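Beta-glucosidase (Saccharopolyspora erythraea D, PDB 5M6G) probably hydrolyses terminal, non-reducing beta-D-glucosyl residues with release of beta-D-glucose, as a two-domain glycoside hydrolase of family 3. Local coordinates at residues D187-R192 with D592-N597; S412-R417 with G581-T586; E167-T172 with S224-T229; P123-V128 with F378-F383. One frame throughout, in Å; residues are numbered along the deposited sequence.

Interaction 1 of 4, residues D187-R192 with D592-N597; sequences DDRWGR and DQLPIN. With MG (magnesium ion), chain D; SOR (sorbitol), chain L.
Leu-594 lies against Arg-189, the two side chains sliding past each other in opposite directions: its CD1 reaches Arg-189 CG at 3.7 Å and also meets CB of Asp-188, while its CB sits over one face of the Arg-189 guanidinium. Asp-187 fixes the rotation of that guanidinium with a side-on, two-nitrogen grip, Arg-189 NE to Asp-187 OD1 at 2.9 Å and nearly straight (174°), Arg-189 NH2 to Asp-187 OD2 at 2.8 Å. OD1 also accepts from the backbone N of Arg-189, closing an Asx turn at the start of the type I turn 187-190. With alanine at Asp-187 the Arg-189 guanidinium is likely to lose the carboxylate that holds it and be free to swing off Leu-594. Pro-595, behind a cis peptide bond, brings its CB to 3.5 Å from OD2 of Asp-187; with CG anti to the backbone N (chi1 -165°), Asp-187 sets its carboxylate between this ring and the Arg-189 side chain. The contact joins the two domains of the family 3 fold, a loop that follows strand 176-177 of the N-terminal domain and a C-terminal loop. Ile-596 N and Asp-188 N both donate to one water. Ile-596 O, at 2.3 Å, and Asn-597 OD1 bind a magnesium ion that Glu-199 also ligates; one of the metal's waters lies 3.1 Å from Asp-188 OD1, placed to donate. Farther on, Arg-192 NH2 donates to O1 of the bound sorbitol at 2.8 Å.

Interaction 2 of 4, residues S412-R417 with G581-T586; sequences SQVLLR and GKLPMT
Leu-583 crosses Val-414 at about a right angle, its CD2 branch 3.7 Å from Val-414 CG1, and crosses Leu-416 in the same manner, its CG 4.0 Å from Leu-416 CD2. The other branch of Val-414, CG2, rests on the backbone at Gly-581 C and Lys-582 O; with CG1 anti to the backbone N (chi1 179°), the valine sends one methyl to the leucine and the other to the main chain. At Gly-581 the chains come so near that a CB would clash with Gln-413 O. That oxygen receives a weak bond from Gly-581 N (3.3 Å) and a proton from a water, which in turn accepts from Gly-581 N. A second water links Leu-415 N to Gly-581 O, 2.8 Å from each. Strand 414-418 is an edge strand of the mixed C-terminal sheet, antiparallel to its neighbour 555-560, and Leu-416 and Arg-417 form a classic beta bulge opposite Leu-556. Trp-560 of strand 555-560 flanks Val-414 and Leu-583, and Ala-151 of helix 146-152 touches Val-414 and Pro-584.

Interaction 3 of 4, residues E167-T172 with S224-T229; sequences EEVAAT and SSVMAT. With MG (magnesium ion), chain E.
Val-169 and Val-226 meet at about a right angle, CG1 of the helix residue 4.0 Å from CG2 of the loop residue. The same CG2 sits 4.2 Å from the CB of Ala-170, so a single methyl of Val-226 bears on two consecutive helix residues, both of which point their CB toward the loop. Val-169 has CG1 anti to its backbone N (chi1 170°), which puts that branch on the side of Val-226. Two residues before Val-226, Ser-224 packs by carbon: its CB lies 3.7 Å from CG of Glu-167, and its CA touches the methyl of Ala-170. The contact joins the last part of helix 155-170 to the loop leading into strand 229-233, within the TIM-barrel-like N-terminal domain of the family 3 fold. Just beyond, Thr-172 donates from OG1 to Val-169 O at 2.7 Å, in the carbonyl plane and on a lone pair, while its backbone N bonds to the same oxygen; two donors thus grip this one carbonyl. Glu-167, though its CB points away from the loop, runs extended beyond CG, and its OE1 binds a magnesium ion at 1.9 Å. Four waters and His-401 complete the metal's ligands; one of these waters also donates a weak bond to Glu-167 OE2. The neighbouring Glu-168 bonds through OE2 to the other ring nitrogen of His-401, probably steadying the imidazole.

Interaction 4 of 4, residues P123-V128 with F378-F383; sequences PLIYGV and FELGLF
Pro-123 lays its CD over the face of the Phe-383 ring, 3.5 Å from the ring centroid and 12° off the normal, a CH-pi contact. Phe-378 CE1 bears on the opposite face, and the ring is sandwiched between the two. Replacing Phe-383 by alanine is likely to open a gap between Pro-123 and Phe-378 and take away the proline's CH-pi partner. Pro-123 CG lies 3.6 Å from Leu-382 CB. The Leu-382 side chain, with CG anti to the carbonyl carbon (chi1 -70°), carries CD1 to 3.5 Å from Leu-124 O and on to Ile-125 CB. Gly-381, with positive phi, closes helix 363-379 in a Schellman motif, and the chain beyond it packs beside strand 125-128, part of the parallel sheet of the TIM-barrel-like N-terminal domain. Ile-125 CD1 meets Leu-380 CD1 at 3.5 Å, the two side chains crossing at about a right angle. Helix 101-116 touches Pro-123 and Leu-382, helix 47-57 touches Phe-383, and Asp-175, a magnesium ligand, lies against Leu-382.

Overall arrangement
From the N terminus, segment 123-128 opens the loop of interaction 4, which closes at 378-383, just after helix 363-379. Within that span interaction 3 opens and closes, 167-172 with 224-229; the two touch, Met-227 CE lying 3.7 Å from Ile-125 CD1, and together tie one side of the barrel. Segment 187-192 starts interaction 1, whose partner 592-597 comes only near the C terminus, so it crosses both and joins the two domains. Interaction 2, 412-417 with 581-586, lies wholly within its span, in the C-terminal domain, and touches it through Thr-586 and Ile-596. Interactions 1 and 4 have centres about 38 Å apart, on opposite sides of the chain's centre.

Interaction 1 of 4, residues D187-R192 with D592-N597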
loop_
_atom_site.group_PDB
_atom_site.type_symbol
_atom_site.label_atom_id
_atom_site.label_comp_id
_atom_site.label_asym_id
_atom_site.label_seq_id
_atom_site.Cartn_x
_atom_site.Cartn_y
_atom_site.Cartn_z
ATOM N N ASP A 187 -1.627 12.986 10.615
ATOM C CA ASP A 187 -0.756 13.002 11.792
ATOM C C ASP A 187 0.463 12.119 11.536
ATOM O O ASP A 187 0.362 10.885 11.541
ATOM C CB ASP A 187 -1.512 12.547 13.043
ATOM C CG ASP A 187 -0.777 12.895 14.324
ATOM O OD1 ASP A 187 0.429 12.592 14.421
ATOM O OD2 ASP A 187 -1.407 13.479 15.239
ATOM N N ASP A 188 1.625 12.751 11.368
ATOM C CA ASP A 188 2.826 12.037 10.941
ATOM C C ASP A 188 3.267 10.962 11.928
ATOM O O ASP A 188 4.087 10.119 11.574
ATOM C CB ASP A 188 3.968 13.037 10.716
ATOM C CG ASP A 188 3.768 13.874 9.474
ATOM O OD1 ASP A 188 2.851 13.557 8.682
ATOM O OD2 ASP A 188 4.542 14.837 9.282
ATOM N N ARG A 189 2.758 10.977 13.160
ATOM C CA ARG A 189 3.094 9.914 14.097
ATOM C C ARG A 189 2.581 8.555 13.642
ATOM O O ARG A 189 3.061 7.527 14.133
ATOM C CB ARG A 189 2.519 10.251 15.472
ATOM C CG ARG A 189 3.293 11.357 16.159
ATOM C CD ARG A 189 2.620 11.779 17.435
ATOM N NE ARG A 189 1.460 12.616 17.164
ATOM C CZ ARG A 189 0.809 13.312 18.094
ATOM N NH1 ARG A 189 1.210 13.272 19.358
ATOM N NH2 ARG A 189 -0.249 14.041 17.761
ATOM N N TRP A 190 1.608 8.540 12.732
ATOM C CA TRP A 190 0.989 7.304 12.264
ATOM C C TRP A 190 1.991 6.417 11.534
ATOM O O TRP A 190 2.722 6.877 10.656
ATOM C CB TRP A 190 -0.167 7.645 11.333
ATOM C CG TRP A 190 -1.062 6.493 10.994
ATOM C CD1 TRP A 190 -1.337 5.396 11.771
ATOM C CD2 TRP A 190 -1.840 6.344 9.799
ATOM N NE1 TRP A 190 -2.237 4.576 11.128
ATOM C CE2 TRP A 190 -2.566 5.134 9.919
ATOM C CE3 TRP A 190 -1.998 7.118 8.640
ATOM C CZ2 TRP A 190 -3.430 4.677 8.920
ATOM C CZ3 TRP A 190 -2.861 6.653 7.641
ATOM C CH2 TRP A 190 -3.566 5.449 7.794
ATOM N N GLY A 191 1.998 5.133 11.884
ATOM C CA GLY A 191 2.871 4.182 11.228
ATOM C C GLY A 191 2.534 3.898 9.777
ATOM O O GLY A 191 3.311 3.209 9.108
ATOM N N ARG A 192 1.402 4.394 9.274
ATOM C CA ARG A 192 1.048 4.202 7.874
ATOM C C ARG A 192 1.075 5.507 7.087
ATOM O O ARG A 192 0.529 5.574 5.978
ATOM C CB ARG A 192 -0.325 3.528 7.760
ATOM C CG ARG A 192 -0.516 2.407 8.760
ATOM C CD ARG A 192 -1.706 1.521 8.393
ATOM N NE ARG A 192 -1.432 0.682 7.233
ATOM C CZ ARG A 192 -2.166 -0.379 6.894
ATOM N NH1 ARG A 192 -3.217 -0.717 7.637
ATOM N NH2 ARG A 192 -1.853 -1.104 5.824
ATOM N N ASP A 592 6.113 18.984 18.526
ATOM C CA ASP A 592 5.010 19.530 19.310
ATOM C C ASP A 592 3.877 20.080 18.450
ATOM O O ASP A 592 2.784 20.317 18.974
ATOM C CB ASP A 592 5.528 20.636 20.240
ATOM C CG ASP A 592 6.434 20.104 21.337
ATOM O OD1 ASP A 592 6.438 18.874 21.558
ATOM O OD2 ASP A 592 7.135 20.913 21.987
ATOM N N GLN A 593 4.115 20.317 17.161
ATOM C CA GLN A 593 3.072 20.816 16.270
ATOM C C GLN A 593 2.181 19.716 15.717
ATOM O O GLN A 593 1.118 20.025 15.163
ATOM C CB GLN A 593 3.681 21.562 15.082
ATOM C CG GLN A 593 4.363 22.900 15.409
ATOM C CD GLN A 593 5.178 23.403 14.232
ATOM O OE1 GLN A 593 5.941 22.644 13.624
ATOM N NE2 GLN A 593 4.995 24.669 13.876
ATOM N N LEU A 594 2.597 18.456 15.800
ATOM C CA LEU A 594 1.773 17.387 15.252
ATOM C C LEU A 594 0.451 17.305 16.014
ATOM O O LEU A 594 0.432 17.434 17.237
ATOM C CB LEU A 594 2.500 16.042 15.309
ATOM C CG LEU A 594 3.854 16.011 14.614
ATOM C CD1 LEU A 594 4.344 14.575 14.549
ATOM C CD2 LEU A 594 3.729 16.621 13.221
ATOM N N PRO A 595 -0.663 17.107 15.289
ATOM C CA PRO A 595 -0.729 17.035 13.820
ATOM C C PRO A 595 -0.589 18.405 13.155
ATOM O O PRO A 595 -1.186 19.372 13.642
ATOM C CB PRO A 595 -2.124 16.458 13.568
ATOM C CG PRO A 595 -2.935 16.977 14.748
ATOM C CD PRO A 595 -1.987 16.888 15.909
ATOM N N ILE A 596 0.186 18.503 12.071
ATOM C CA ILE A 596 0.335 19.758 11.341
ATOM C C ILE A 596 -0.121 19.541 9.908
ATOM O O ILE A 596 0.264 18.557 9.260
ATOM C CB ILE A 596 1.777 20.301 11.405
ATOM C CG1 ILE A 596 1.844 21.677 10.728
ATOM C CG2 ILE A 596 2.785 19.302 10.815
ATOM C CD1 ILE A 596 3.116 22.464 11.043
ATOM N N ASN A 597 -0.962 20.444 9.419
ATOM C CA ASN A 597 -1.542 20.277 8.100
ATOM C C ASN A 597 -1.759 21.634 7.464
ATOM O O ASN A 597 -1.999 22.631 8.151
ATOM C CB ASN A 597 -2.866 19.512 8.160
ATOM C CG ASN A 597 -2.684 18.101 8.646
ATOM O OD1 ASN A 597 -2.267 17.234 7.889
ATOM N ND2 ASN A 597 -2.991 17.860 9.919
HETATM MG MG MG D . 0.137 16.792 7.769
HETATM C C1 SOR L . -4.403 -3.512 5.251
HETATM C C2 SOR L . -3.845 -4.805 4.684
HETATM C C3 SOR L . -3.880 -5.876 5.771
HETATM C C4 SOR L . -3.020 -7.077 5.388
HETATM C C5 SOR L . -2.563 -7.896 6.599
HETATM C C6 SOR L . -1.442 -8.827 6.146
HETATM O O1 SOR L . -3.917 -2.405 4.530
HETATM O O2 SOR L . -4.619 -5.212 3.570
HETATM O O3 SOR L . -5.213 -6.282 5.947
HETATM O O4 SOR L . -3.734 -7.909 4.496
HETATM O O5 SOR L . -2.118 -7.069 7.667
HETATM O O6 SOR L . -0.718 -9.307 7.259
HETATM O O HOH W 1 0.903 15.878 10.911
HETATM O O HOH W 2 0.076 14.587 7.785
HETATM O O HOH W 3 2.392 16.661 8.119
#

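Interaction 2 of 4, residues S412-R417 with G581-T586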
loop_
_atom_site.group_PDB
_atom_site.type_symbol
_atom_site.label_atom_id
_atom_site.label_comp_id
_atom_site.label_asym_id
_atom_site.label_seq_id
_atom_site.Cartn_x
_atom_site.Cartn_y
_atom_site.Cartn_z
ATOM N N SER A 412 9.842 11.532 -7.245
ATOM C CA SER A 412 9.405 11.589 -5.858
ATOM C C SER A 412 10.368 12.369 -4.973
ATOM O O SER A 412 9.975 12.784 -3.875
ATOM C CB SER A 412 9.226 10.174 -5.299
ATOM O OG SER A 412 10.472 9.511 -5.135
ATOM N N GLN A 413 11.608 12.585 -5.428
ATOM C CA GLN A 413 12.600 13.301 -4.635
ATOM C C GLN A 413 12.200 14.762 -4.460
ATOM O O GLN A 413 11.834 15.435 -5.426
ATOM C CB GLN A 413 13.973 13.218 -5.306
ATOM C CG GLN A 413 14.406 11.794 -5.645
ATOM C CD GLN A 413 14.482 10.911 -4.415
ATOM O OE1 GLN A 413 15.454 10.966 -3.667
ATOM N NE2 GLN A 413 13.446 10.105 -4.192
ATOM N N VAL A 414 12.306 15.263 -3.234
ATOM C CA VAL A 414 11.939 16.640 -2.915
ATOM C C VAL A 414 13.184 17.349 -2.400
ATOM O O VAL A 414 13.708 17.002 -1.332
ATOM C CB VAL A 414 10.804 16.718 -1.885
ATOM C CG1 VAL A 414 10.493 18.179 -1.577
ATOM C CG2 VAL A 414 9.569 15.992 -2.405
ATOM N N LEU A 415 13.661 18.336 -3.155
ATOM C CA LEU A 415 14.807 19.126 -2.727
ATOM C C LEU A 415 14.334 20.230 -1.780
ATOM O O LEU A 415 13.517 21.080 -2.153
ATOM C CB LEU A 415 15.543 19.705 -3.935
ATOM C CG LEU A 415 16.795 20.521 -3.602
ATOM C CD1 LEU A 415 17.885 19.608 -3.035
ATOM C CD2 LEU A 415 17.295 21.257 -4.828
ATOM N N LEU A 416 14.864 20.224 -0.562
ATOM C CA LEU A 416 14.406 21.103 0.500
ATOM C C LEU A 416 15.409 22.175 0.897
ATOM O O LEU A 416 15.000 23.240 1.373
ATOM C CB LEU A 416 14.046 20.277 1.739
ATOM C CG LEU A 416 12.879 19.313 1.535
ATOM C CD1 LEU A 416 12.755 18.341 2.715
ATOM C CD2 LEU A 416 11.571 20.088 1.288
ATOM N N ARG A 417 16.706 21.909 0.748
ATOM C CA ARG A 417 17.746 22.898 0.994
ATOM C C ARG A 417 18.880 22.619 0.027
ATOM O O ARG A 417 19.173 21.458 -0.268
ATOM C CB ARG A 417 18.285 22.856 2.430
ATOM C CG ARG A 417 17.311 23.348 3.494
ATOM C CD ARG A 417 17.312 24.878 3.602
ATOM N NE ARG A 417 16.293 25.334 4.537
ATOM C CZ ARG A 417 16.492 25.458 5.844
ATOM N NH1 ARG A 417 17.682 25.159 6.358
ATOM N NH2 ARG A 417 15.512 25.873 6.637
ATOM N N GLY A 581 9.766 17.020 -7.489
ATOM C CA GLY A 581 8.848 16.680 -6.412
ATOM C C GLY A 581 8.520 17.863 -5.516
ATOM O O GLY A 581 9.320 18.781 -5.329
ATOM N N LYS A 582 7.311 17.828 -4.951
ATOM C CA LYS A 582 6.854 18.809 -3.975
ATOM C C LYS A 582 6.351 18.071 -2.743
ATOM O O LYS A 582 5.898 16.927 -2.834
ATOM C CB LYS A 582 5.732 19.699 -4.535
ATOM C CG LYS A 582 6.016 20.313 -5.896
ATOM C CD LYS A 582 7.166 21.311 -5.822
ATOM C CE LYS A 582 7.394 21.997 -7.167
ATOM N NZ LYS A 582 8.366 23.132 -7.068
ATOM N N LEU A 583 6.435 18.728 -1.591
ATOM C CA LEU A 583 6.014 18.101 -0.345
ATOM C C LEU A 583 4.536 17.730 -0.366
ATOM O O LEU A 583 3.682 18.607 -0.580
ATOM C CB LEU A 583 6.281 19.013 0.844
ATOM C CG LEU A 583 7.727 19.094 1.333
ATOM C CD1 LEU A 583 7.775 19.799 2.692
ATOM C CD2 LEU A 583 8.360 17.710 1.424
ATOM N N PRO A 584 4.192 16.461 -0.136
ATOM C CA PRO A 584 2.788 16.069 0.023
ATOM C C PRO A 584 2.276 16.160 1.452
ATOM O O PRO A 584 1.063 16.028 1.666
ATOM C CB PRO A 584 2.808 14.606 -0.454
ATOM C CG PRO A 584 4.164 14.122 0.002
ATOM C CD PRO A 584 5.096 15.294 -0.229
ATOM N N MET A 585 3.167 16.327 2.432
ATOM C CA MET A 585 2.807 16.595 3.819
ATOM C C MET A 585 3.518 17.867 4.254
ATOM O O MET A 585 4.623 18.161 3.790
ATOM C CB MET A 585 3.205 15.447 4.784
ATOM C CG MET A 585 2.276 14.218 4.840
ATOM S SD MET A 585 2.294 13.296 3.299
ATOM C CE MET A 585 1.505 11.727 3.715
ATOM N N THR A 586 2.879 18.616 5.149
ATOM C CA THR A 586 3.520 19.771 5.764
ATOM C C THR A 586 4.623 19.308 6.717
ATOM O O THR A 586 4.427 18.380 7.505
ATOM C CB THR A 586 2.470 20.600 6.510
ATOM O OG1 THR A 586 1.519 21.128 5.574
ATOM C CG2 THR A 586 3.110 21.744 7.249
HETATM O O HOH W 4 12.296 15.217 -8.071
HETATM O O HOH W 5 12.134 19.215 -5.291
#

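Interaction 3 of 4, residues E167-T172 with S224-T229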
loop_
_atom_site.group_PDB
_atom_site.type_symbol
_atom_site.label_atom_id
_atom_site.label_comp_id
_atom_site.label_asym_id
_atom_site.label_seq_id
_atom_site.Cartn_x
_atom_site.Cartn_y
_atom_site.Cartn_z
ATOM N N GLU A 167 0.180 -6.222 -14.055
ATOM C CA GLU A 167 0.803 -7.259 -14.873
ATOM C C GLU A 167 1.579 -8.245 -14.019
ATOM O O GLU A 167 1.486 -9.462 -14.230
ATOM C CB GLU A 167 1.723 -6.639 -15.916
ATOM C CG GLU A 167 1.021 -6.173 -17.161
ATOM C CD GLU A 167 2.009 -5.709 -18.201
ATOM O OE1 GLU A 167 2.988 -5.032 -17.818
ATOM O OE2 GLU A 167 1.825 -6.041 -19.386
ATOM N N GLU A 168 2.356 -7.744 -13.045
ATOM C CA GLU A 168 3.189 -8.649 -12.261
ATOM C C GLU A 168 2.348 -9.491 -11.316
ATOM O O GLU A 168 2.709 -10.637 -11.019
ATOM C CB GLU A 168 4.270 -7.855 -11.512
ATOM C CG GLU A 168 5.143 -7.081 -12.483
ATOM C CD GLU A 168 6.484 -6.659 -11.903
ATOM O OE1 GLU A 168 6.824 -7.071 -10.775
ATOM O OE2 GLU A 168 7.198 -5.921 -12.597
ATOM N N VAL A 169 1.219 -8.947 -10.857
ATOM C CA VAL A 169 0.300 -9.710 -10.018
ATOM C C VAL A 169 -0.424 -10.756 -10.857
ATOM O O VAL A 169 -0.524 -11.925 -10.471
ATOM C CB VAL A 169 -0.680 -8.758 -9.300
ATOM C CG1 VAL A 169 -1.818 -9.542 -8.617
ATOM C CG2 VAL A 169 0.074 -7.905 -8.293
ATOM N N ALA A 170 -0.920 -10.356 -12.026
ATOM C CA ALA A 170 -1.672 -11.287 -12.863
ATOM C C ALA A 170 -0.796 -12.438 -13.341
ATOM O O ALA A 170 -1.304 -13.538 -13.594
ATOM C CB ALA A 170 -2.288 -10.549 -14.052
ATOM N N ALA A 171 0.517 -12.203 -13.452
ATOM C CA ALA A 171 1.457 -13.267 -13.790
ATOM C C ALA A 171 1.421 -14.388 -12.763
ATOM O O ALA A 171 1.671 -15.549 -13.105
ATOM C CB ALA A 171 2.876 -12.701 -13.890
ATOM N N THR A 172 1.113 -14.067 -11.512
ATOM C CA THR A 172 1.004 -15.070 -10.467
ATOM C C THR A 172 -0.421 -15.578 -10.303
ATOM O O THR A 172 -0.675 -16.394 -9.412
ATOM C CB THR A 172 1.512 -14.512 -9.125
ATOM O OG1 THR A 172 0.640 -13.478 -8.652
ATOM C CG2 THR A 172 2.927 -13.940 -9.266
ATOM N N SER A 224 -4.409 -8.450 -17.939
ATOM C CA SER A 224 -3.735 -8.002 -16.730
ATOM C C SER A 224 -4.641 -7.182 -15.822
ATOM O O SER A 224 -4.140 -6.501 -14.922
ATOM C CB SER A 224 -2.481 -7.201 -17.080
ATOM O OG SER A 224 -2.808 -6.055 -17.843
ATOM N N SER A 225 -5.956 -7.217 -16.035
ATOM C CA SER A 225 -6.861 -6.519 -15.129
ATOM C C SER A 225 -6.830 -7.176 -13.757
ATOM O O SER A 225 -7.048 -8.382 -13.627
ATOM C CB SER A 225 -8.292 -6.505 -15.666
ATOM O OG SER A 225 -9.108 -5.681 -14.840
ATOM N N VAL A 226 -6.569 -6.373 -12.733
ATOM C CA VAL A 226 -6.502 -6.831 -11.353
ATOM C C VAL A 226 -7.419 -5.930 -10.535
ATOM O O VAL A 226 -7.381 -4.703 -10.686
ATOM C CB VAL A 226 -5.055 -6.788 -10.821
ATOM C CG1 VAL A 226 -5.029 -6.808 -9.297
ATOM C CG2 VAL A 226 -4.231 -7.938 -11.417
ATOM N N MET A 227 -8.258 -6.530 -9.696
ATOM C CA MET A 227 -9.192 -5.718 -8.929
ATOM C C MET A 227 -8.439 -4.888 -7.901
ATOM O O MET A 227 -7.523 -5.374 -7.232
ATOM C CB MET A 227 -10.249 -6.585 -8.243
ATOM C CG MET A 227 -11.288 -5.757 -7.493
ATOM S SD MET A 227 -12.783 -6.687 -7.073
ATOM C CE MET A 227 -12.158 -7.807 -5.837
ATOM N N ALA A 228 -8.809 -3.617 -7.804
ATOM C CA ALA A 228 -8.213 -2.696 -6.846
ATOM C C ALA A 228 -9.124 -2.551 -5.631
ATOM O O ALA A 228 -10.316 -2.894 -5.671
ATOM C CB ALA A 228 -7.956 -1.328 -7.487
ATOM N N THR A 229 -8.540 -2.039 -4.540
ATOM C CA THR A 229 -9.234 -1.897 -3.261
ATOM C C THR A 229 -8.974 -0.498 -2.713
ATOM O O THR A 229 -7.844 -0.182 -2.334
ATOM C CB THR A 229 -8.755 -2.942 -2.251
ATOM O OG1 THR A 229 -8.730 -4.245 -2.861
ATOM C CG2 THR A 229 -9.674 -2.966 -1.045
HETATM MG MG MG E . 4.391 -3.947 -18.620
HETATM O O HOH W 6 3.158 -3.504 -20.510
HETATM O O HOH W 7 5.495 -5.208 -19.590
HETATM O O HOH W 8 5.451 -2.194 -19.166
HETATM O O HOH W 9 3.211 -2.262 -17.757
#

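Interaction 4 of 4, residues P123-V128 with F378-F383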
loop_
_atom_site.group_PDB
_atom_site.type_symbol
_atom_site.label_atom_id
_atom_site.label_comp_id
_atom_site.label_asym_id
_atom_site.label_seq_id
_atom_site.Cartn_x
_atom_site.Cartn_y
_atom_site.Cartn_z
ATOM N N PRO A 123 -15.183 -20.327 -9.090
ATOM C CA PRO A 123 -13.740 -20.129 -8.954
ATOM C C PRO A 123 -13.425 -19.247 -7.760
ATOM O O PRO A 123 -14.227 -18.403 -7.334
ATOM C CB PRO A 123 -13.339 -19.467 -10.279
ATOM C CG PRO A 123 -14.584 -18.808 -10.758
ATOM C CD PRO A 123 -15.741 -19.616 -10.251
ATOM N N LEU A 124 -12.251 -19.499 -7.194
ATOM C CA LEU A 124 -11.736 -18.697 -6.096
ATOM C C LEU A 124 -11.273 -17.337 -6.604
ATOM O O LEU A 124 -10.824 -17.198 -7.747
ATOM C CB LEU A 124 -10.562 -19.429 -5.454
ATOM C CG LEU A 124 -10.173 -19.158 -4.018
ATOM C CD1 LEU A 124 -11.277 -19.628 -3.099
ATOM C CD2 LEU A 124 -8.889 -19.921 -3.748
ATOM N N ILE A 125 -11.366 -16.325 -5.743
ATOM C CA ILE A 125 -10.683 -15.050 -5.958
ATOM C C ILE A 125 -9.587 -14.949 -4.905
ATOM O O ILE A 125 -9.805 -15.278 -3.731
ATOM C CB ILE A 125 -11.663 -13.854 -5.918
ATOM C CG1 ILE A 125 -11.013 -12.574 -6.457
ATOM C CG2 ILE A 125 -12.234 -13.617 -4.514
ATOM C CD1 ILE A 125 -11.994 -11.412 -6.592
ATOM N N TYR A 126 -8.385 -14.576 -5.332
ATOM C CA TYR A 126 -7.229 -14.540 -4.449
ATOM C C TYR A 126 -6.790 -13.092 -4.271
ATOM O O TYR A 126 -6.635 -12.369 -5.255
ATOM C CB TYR A 126 -6.077 -15.380 -5.019
ATOM C CG TYR A 126 -5.069 -15.839 -3.986
ATOM C CD1 TYR A 126 -4.185 -14.934 -3.391
ATOM C CD2 TYR A 126 -5.004 -17.176 -3.599
ATOM C CE1 TYR A 126 -3.263 -15.354 -2.447
ATOM C CE2 TYR A 126 -4.085 -17.604 -2.652
ATOM C CZ TYR A 126 -3.214 -16.688 -2.081
ATOM O OH TYR A 126 -2.307 -17.115 -1.136
ATOM N N GLY A 127 -6.610 -12.672 -3.017
ATOM C CA GLY A 127 -6.184 -11.313 -2.712
ATOM C C GLY A 127 -4.800 -11.228 -2.094
ATOM O O GLY A 127 -4.316 -12.200 -1.506
ATOM N N VAL A 128 -4.146 -10.074 -2.222
ATOM C CA VAL A 128 -2.792 -9.897 -1.714
ATOM C C VAL A 128 -2.565 -8.405 -1.534
ATOM O O VAL A 128 -3.206 -7.584 -2.190
ATOM C CB VAL A 128 -1.756 -10.514 -2.690
ATOM C CG1 VAL A 128 -1.625 -9.668 -3.952
ATOM C CG2 VAL A 128 -0.407 -10.668 -2.021
ATOM N N PHE A 378 -17.395 -12.798 -11.876
ATOM C CA PHE A 378 -17.739 -12.877 -13.299
ATOM C C PHE A 378 -17.049 -11.784 -14.103
ATOM O O PHE A 378 -16.542 -12.038 -15.203
ATOM C CB PHE A 378 -19.249 -12.782 -13.500
ATOM C CG PHE A 378 -19.980 -14.055 -13.188
ATOM C CD1 PHE A 378 -19.939 -15.127 -14.068
ATOM C CD2 PHE A 378 -20.714 -14.173 -12.017
ATOM C CE1 PHE A 378 -20.611 -16.314 -13.777
ATOM C CE2 PHE A 378 -21.396 -15.342 -11.724
ATOM C CZ PHE A 378 -21.333 -16.422 -12.608
ATOM N N GLU A 379 -17.039 -10.558 -13.583
ATOM C CA GLU A 379 -16.404 -9.464 -14.304
ATOM C C GLU A 379 -14.919 -9.726 -14.490
ATOM O O GLU A 379 -14.359 -9.434 -15.549
ATOM C CB GLU A 379 -16.636 -8.138 -13.567
ATOM C CG GLU A 379 -18.089 -7.649 -13.654
ATOM C CD GLU A 379 -18.389 -6.467 -12.737
ATOM O OE1 GLU A 379 -17.673 -6.278 -11.726
ATOM O OE2 GLU A 379 -19.362 -5.735 -13.014
ATOM N N LEU A 380 -14.275 -10.312 -13.485
ATOM C CA LEU A 380 -12.851 -10.612 -13.592
ATOM C C LEU A 380 -12.561 -11.730 -14.579
ATOM O O LEU A 380 -11.387 -12.007 -14.830
ATOM C CB LEU A 380 -12.289 -10.980 -12.217
ATOM C CG LEU A 380 -11.987 -9.768 -11.341
ATOM C CD1 LEU A 380 -11.798 -10.191 -9.901
ATOM C CD2 LEU A 380 -10.734 -9.060 -11.862
ATOM N N GLY A 381 -13.590 -12.374 -15.129
ATOM C CA GLY A 381 -13.391 -13.436 -16.089
ATOM C C GLY A 381 -13.001 -14.760 -15.486
ATOM O O GLY A 381 -12.577 -15.654 -16.220
ATOM N N LEU A 382 -13.172 -14.927 -14.169
ATOM C CA LEU A 382 -12.685 -16.124 -13.484
ATOM C C LEU A 382 -13.441 -17.377 -13.897
ATOM O O LEU A 382 -12.899 -18.485 -13.786
ATOM C CB LEU A 382 -12.783 -15.937 -11.969
ATOM C CG LEU A 382 -11.793 -14.916 -11.397
ATOM C CD1 LEU A 382 -12.041 -14.691 -9.901
ATOM C CD2 LEU A 382 -10.361 -15.373 -11.642
ATOM N N PHE A 383 -14.691 -17.238 -14.340
ATOM C CA PHE A 383 -15.446 -18.408 -14.772
ATOM C C PHE A 383 -15.011 -18.889 -16.150
ATOM O O PHE A 383 -15.340 -20.016 -16.534
ATOM C CB PHE A 383 -16.954 -18.107 -14.785
ATOM C CG PHE A 383 -17.587 -18.035 -13.418
ATOM C CD1 PHE A 383 -17.488 -16.885 -12.644
ATOM C CD2 PHE A 383 -18.308 -19.110 -12.918
ATOM C CE1 PHE A 383 -18.089 -16.813 -11.390
ATOM C CE2 PHE A 383 -18.911 -19.047 -11.666
ATOM C CZ PHE A 383 -18.803 -17.904 -10.900
#